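Local coordinates for protein probable dipeptidase (Pseudomonas aeruginosa, PDB 3B40) that probably hydrolyses dipeptides as a metal-dependent dipeptidase of the M19 (membrane dipeptidase) family, built on a TIM-barrel fold, at residues E16-H19 / E20-S24; G48-L52 / V53-R57. The protein carries 11 engineered substitutions. All blocks are in the same frame, centred on the assembly; numbering follows the deposited sequence.

Interaction 1 of 2, residues E16-H19 / E20-S24; sequences EELH and ERILS. With CD (cadmium ion), chain B.
Glu20 and Glu17 reach out side by side and grip one cadmium ion. Each carboxylate is bidentate: the metal lies 2.3 Å from Glu17 OE2 and 2.4 Å from Glu20 OE1. The two carboxylate planes are turned 76° against each other, and the ion probably offsets the repulsion between them. Glu20 extends straight beyond CG, whereas Glu17 bends at chi2 (-62°) to bring its carboxylate to the metal. The amide of Glu20 bonds back to Glu16 O. Arg21 comes in beside this site. Arg21 NH2 donates a hydrogen bond to Glu17 O at 2.8 Å, close to the guanidinium plane. Arg21 NH2 also makes a salt bridge to Glu17 OE1 at 3.1 Å, from the anti side but tilted out of the carboxylate plane. It bridges to Glu20 OE1 too, with a weak hydrogen bond. With the cadmium ion, its positive charge probably offsets the two carboxylates. Leu18 O takes two donors, Arg21 N and Ile22 N, the second at 2.8 Å. Ile22 then packs back over the turn. Its CG2 meets Leu18 CD1 at 3.7 Å, and its CD1 makes a CH-pi contact over one face of the His19 ring, toward the rim. Ser24 closes the turn through water. One water joins His19 ND1, Ile22 O and Ser24 OG, and a second bridges His19 O and Ile22 O. Beyond the segments, His19 NE2 bonds to Thr379 and Ser24 OG to Ser61 N. The whole turn leads from helix 9-19 into strand 25-29, with Leu18 against helix 389-409 and His19 edge-to-face with Trp396 and touching helix 375-385.

Interaction 2 of 2, residues G48-L52 / V53-R57; sequences GQLDL and VKAGR. Engineered in segment 48-52: Gly48 (natural residue Asn).
The carboxylate of Asp51 is the flat group that meets Lys54, and its two oxygens do different work. Asp51 OD1 is met nearly head-on by the backbone Lys54 N, 2.7 Å away. The bond is close to straight, with an N-H...O angle of 167°. Asp51 OD2 offers its syn lone pair, on the side of OD1, to Lys54 NZ at 2.6 Å, a salt bridge. The aliphatic part of the lysine runs close beside the group, with Lys54 CG 3.3 Å from Asp51 OD1. Val53 CB comes to 3.4 Å from Asp51 OD1. Asp51 is the N-cap of helix 52-58. Its CG stands between the backbone N and the carbonyl carbon (chi1 48°), which turns the carboxylate toward the first turn of the helix. Lys54 stays extended as far as CE and bends only at its last torsion (chi4 70°), which turns NZ to OD2. On the way Lys54 CE passes 3.3 Å from Gly48 O. Gly48 is an engineered residue. The backbone carries the first helical bonds: Ala55 N to Asp51 O at 3.1 Å, and Gly56 N to Leu52 O at 3.0 Å. Leu50 CD1 touches Ala55 CB loosely, and both side chains reach Phe131 of strand 131-138. Asp45 also pairs with Lys54 NZ, and Gly46 binds both charged ends, through its O to NZ and its N to Asp51 OD2. The buried lysine therefore sits among two carboxylates and a carbonyl, which would probably keep it protonated. A negative cap at the helix start probably also suits the helix dipole, so one aspartate both caps the helix and balances the lysine.

Following the chain from the N terminus, interaction 1 comes first. It closes the short turn after helix 9-19, just before strand 25-29. The chain then runs through that strand and a loop to interaction 2, which starts helix 52-58. Both are local contacts; they follow in series, neither nested nor crossed. The helix of residues 52-58 leads on to strand 62-68, which pairs parallel with strand 25-29. The two contacts thus mark the entry to one strand and the crossover helix before the next, in the barrel sheet. The centres of interactions 1 and 2 lie about 16 Å apart. The nearest atoms of interactions 1 and 2 are about 7 Å apart, without touching.

Interaction 1 of 2, residues E16-H19 / E20-S24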
loop_
_atom_site.group_PDB
_atom_site.type_symbol
_atom_site.label_atom_id
_atom_site.label_comp_id
_atom_site.label_asym_id
_atom_site.label_seq_id
_atom_site.Cartn_x
_atom_site.Cartn_y
_atom_site.Cartn_z
ATOM N N GLU A 16 13.144 -21.958 1.746
ATOM C CA GLU A 16 13.909 -21.822 0.480
ATOM C C GLU A 16 13.434 -22.806 -0.584
ATOM O O GLU A 16 13.185 -22.420 -1.725
ATOM C CB GLU A 16 15.424 -21.917 0.735
ATOM C CG GLU A 16 15.927 -20.762 1.608
ATOM C CD GLU A 16 17.281 -21.028 2.225
ATOM O OE1 GLU A 16 17.837 -22.150 2.047
ATOM O OE2 GLU A 16 17.788 -20.100 2.884
ATOM N N GLU A 17 13.227 -24.060 -0.197
ATOM C CA GLU A 17 12.714 -25.058 -1.145
ATOM C C GLU A 17 11.387 -24.642 -1.751
ATOM O O GLU A 17 11.154 -24.817 -2.966
ATOM C CB GLU A 17 12.607 -26.445 -0.480
ATOM C CG GLU A 17 13.946 -27.123 -0.272
ATOM C CD GLU A 17 14.687 -27.408 -1.606
ATOM O OE1 GLU A 17 14.033 -27.743 -2.626
ATOM O OE2 GLU A 17 15.928 -27.279 -1.648
ATOM N N LEU A 18 10.513 -24.063 -0.924
ATOM C CA LEU A 18 9.179 -23.655 -1.391
ATOM C C LEU A 18 9.280 -22.479 -2.391
ATOM O O LEU A 18 8.613 -22.466 -3.449
ATOM C CB LEU A 18 8.252 -23.366 -0.178
ATOM C CG LEU A 18 6.754 -23.054 -0.377
ATOM C CD1 LEU A 18 5.940 -24.259 -0.950
ATOM C CD2 LEU A 18 6.140 -22.513 0.919
ATOM N N HIS A 19 10.158 -21.528 -2.090
ATOM C CA HIS A 19 10.349 -20.380 -2.977
ATOM C C HIS A 19 11.158 -20.640 -4.231
ATOM O O HIS A 19 11.241 -19.747 -5.085
ATOM C CB HIS A 19 10.901 -19.180 -2.225
ATOM C CG HIS A 19 9.889 -18.520 -1.349
ATOM N ND1 HIS A 19 8.958 -17.625 -1.835
ATOM C CD2 HIS A 19 9.651 -18.632 -0.024
ATOM C CE1 HIS A 19 8.199 -17.203 -0.839
ATOM N NE2 HIS A 19 8.595 -17.799 0.271
ATOM N N GLU A 20 11.744 -21.840 -4.349
ATOM C CA GLU A 20 12.253 -22.352 -5.631
ATOM C C GLU A 20 11.102 -22.647 -6.586
ATOM O O GLU A 20 11.299 -22.757 -7.813
ATOM C CB GLU A 20 12.990 -23.691 -5.414
ATOM C CG GLU A 20 14.401 -23.552 -4.854
ATOM C CD GLU A 20 15.034 -24.913 -4.585
ATOM O OE1 GLU A 20 14.526 -25.953 -5.058
ATOM O OE2 GLU A 20 16.039 -24.952 -3.905
ATOM N N ARG A 21 9.908 -22.814 -6.010
ATOM C CA ARG A 21 8.775 -23.343 -6.751
ATOM C C ARG A 21 7.579 -22.384 -6.844
ATOM O O ARG A 21 6.872 -22.422 -7.827
ATOM C CB ARG A 21 8.308 -24.665 -6.139
ATOM C CG ARG A 21 9.261 -25.830 -6.446
ATOM C CD ARG A 21 9.086 -27.041 -5.529
ATOM N NE ARG A 21 10.125 -28.007 -5.911
ATOM C CZ ARG A 21 11.375 -27.991 -5.455
ATOM N NH1 ARG A 21 12.258 -28.867 -5.925
ATOM N NH2 ARG A 21 11.735 -27.107 -4.528
ATOM N N ILE A 22 7.302 -21.616 -5.792
ATOM C CA ILE A 22 6.034 -20.827 -5.744
ATOM C C ILE A 22 6.264 -19.420 -6.237
ATOM O O ILE A 22 7.411 -18.952 -6.247
ATOM C CB ILE A 22 5.350 -20.806 -4.332
ATOM C CG1 ILE A 22 6.166 -19.984 -3.305
ATOM C CG2 ILE A 22 5.064 -22.220 -3.860
ATOM C CD1 ILE A 22 5.378 -19.651 -1.967
ATOM N N LEU A 23 5.183 -18.785 -6.692
ATOM C CA LEU A 23 5.169 -17.374 -7.049
ATOM C C LEU A 23 4.961 -16.570 -5.790
ATOM O O LEU A 23 4.212 -16.989 -4.892
ATOM C CB LEU A 23 3.987 -17.030 -7.964
ATOM C CG LEU A 23 3.795 -17.769 -9.270
ATOM C CD1 LEU A 23 2.628 -17.170 -10.066
ATOM C CD2 LEU A 23 5.099 -17.719 -10.070
ATOM N N SER A 24 5.577 -15.392 -5.768
ATOM C CA SER A 24 5.445 -14.483 -4.654
ATOM C C SER A 24 5.143 -13.091 -5.246
ATOM O O SER A 24 5.643 -12.733 -6.302
ATOM C CB SER A 24 6.716 -14.472 -3.824
ATOM O OG SER A 24 7.840 -14.388 -4.655
HETATM CD CD CD B . 16.033 -27.461 -3.981
HETATM O O HOH W 1 8.756 -17.051 -4.806
HETATM O O HOH W 2 9.958 -19.294 -7.383
#

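Interaction 2 of 2, residues G48-L52 / V53-R57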
loop_
_atom_site.group_PDB
_atom_site.type_symbol
_atom_site.label_atom_id
_atom_site.label_comp_id
_atom_site.label_asym_id
_atom_site.label_seq_id
_atom_site.Cartn_x
_atom_site.Cartn_y
_atom_site.Cartn_z
ATOM N N GLY A 48 17.694 1.269 -1.798
ATOM C CA GLY A 48 16.256 1.159 -1.602
ATOM C C GLY A 48 15.852 -0.220 -1.130
ATOM O O GLY A 48 16.703 -1.079 -0.878
ATOM N N GLN A 49 14.546 -0.451 -1.025
ATOM C CA GLN A 49 14.063 -1.734 -0.544
ATOM C C GLN A 49 13.723 -2.674 -1.690
ATOM O O GLN A 49 13.378 -3.813 -1.463
ATOM C CB GLN A 49 12.903 -1.522 0.426
ATOM C CG GLN A 49 13.389 -0.941 1.734
ATOM C CD GLN A 49 12.249 -0.541 2.673
ATOM O OE1 GLN A 49 11.394 0.254 2.316
ATOM N NE2 GLN A 49 12.270 -1.066 3.882
ATOM N N LEU A 50 13.830 -2.185 -2.922
ATOM C CA LEU A 50 13.622 -3.002 -4.103
ATOM C C LEU A 50 14.676 -2.722 -5.201
ATOM O O LEU A 50 14.882 -1.571 -5.621
ATOM C CB LEU A 50 12.212 -2.790 -4.683
ATOM C CG LEU A 50 11.928 -3.319 -6.114
ATOM C CD1 LEU A 50 11.875 -4.894 -6.255
ATOM C CD2 LEU A 50 10.700 -2.673 -6.768
ATOM N N ASP A 51 15.256 -3.798 -5.712
ATOM C CA ASP A 51 16.036 -3.764 -6.974
ATOM C C ASP A 51 16.084 -5.172 -7.544
ATOM O O ASP A 51 15.595 -6.091 -6.907
ATOM C CB ASP A 51 17.442 -3.188 -6.759
ATOM C CG ASP A 51 18.152 -3.813 -5.573
ATOM O OD1 ASP A 51 18.489 -5.033 -5.641
ATOM O OD2 ASP A 51 18.407 -3.071 -4.585
ATOM N N LEU A 52 16.661 -5.352 -8.736
ATOM C CA LEU A 52 16.641 -6.679 -9.351
ATOM C C LEU A 52 17.521 -7.701 -8.616
ATOM O O LEU A 52 17.229 -8.884 -8.605
ATOM C CB LEU A 52 16.945 -6.613 -10.851
ATOM C CG LEU A 52 15.982 -5.813 -11.751
ATOM C CD1 LEU A 52 16.556 -5.716 -13.171
ATOM C CD2 LEU A 52 14.579 -6.386 -11.791
ATOM N N VAL A 53 18.590 -7.218 -7.996
ATOM C CA VAL A 53 19.477 -8.045 -7.171
ATOM C C VAL A 53 18.788 -8.584 -5.912
ATOM O O VAL A 53 18.810 -9.803 -5.645
ATOM C CB VAL A 53 20.769 -7.267 -6.781
ATOM C CG1 VAL A 53 21.676 -8.133 -5.866
ATOM C CG2 VAL A 53 21.543 -6.841 -8.047
ATOM N N LYS A 54 18.157 -7.688 -5.140
ATOM C CA LYS A 54 17.467 -8.113 -3.910
ATOM C C LYS A 54 16.339 -9.087 -4.271
ATOM O O LYS A 54 16.172 -10.096 -3.611
ATOM C CB LYS A 54 16.934 -6.919 -3.107
ATOM C CG LYS A 54 18.012 -6.012 -2.498
ATOM C CD LYS A 54 17.376 -4.822 -1.782
ATOM C CE LYS A 54 18.391 -3.947 -1.102
ATOM N NZ LYS A 54 19.175 -3.230 -2.150
ATOM N N ALA A 55 15.612 -8.809 -5.359
ATOM C CA ALA A 55 14.455 -9.623 -5.747
ATOM C C ALA A 55 14.839 -11.005 -6.214
ATOM O O ALA A 55 14.136 -11.967 -5.907
ATOM C CB ALA A 55 13.593 -8.913 -6.815
ATOM N N GLY A 56 15.944 -11.094 -6.966
ATOM C CA GLY A 56 16.506 -12.379 -7.386
ATOM C C GLY A 56 16.942 -13.232 -6.207
ATOM O O GLY A 56 16.716 -14.435 -6.195
ATOM N N ARG A 57 17.580 -12.594 -5.227
ATOM C CA ARG A 57 18.044 -13.242 -3.999
ATOM C C ARG A 57 16.880 -13.800 -3.181
ATOM O O ARG A 57 16.951 -14.926 -2.673
ATOM C CB ARG A 57 18.775 -12.236 -3.111
ATOM C CG ARG A 57 20.250 -12.516 -2.899
ATOM C CD ARG A 57 20.779 -11.700 -1.719
ATOM N NE ARG A 57 20.868 -10.270 -2.007
ATOM C CZ ARG A 57 20.602 -9.307 -1.118
ATOM N NH1 ARG A 57 20.217 -9.604 0.117
ATOM N NH2 ARG A 57 20.722 -8.039 -1.456
#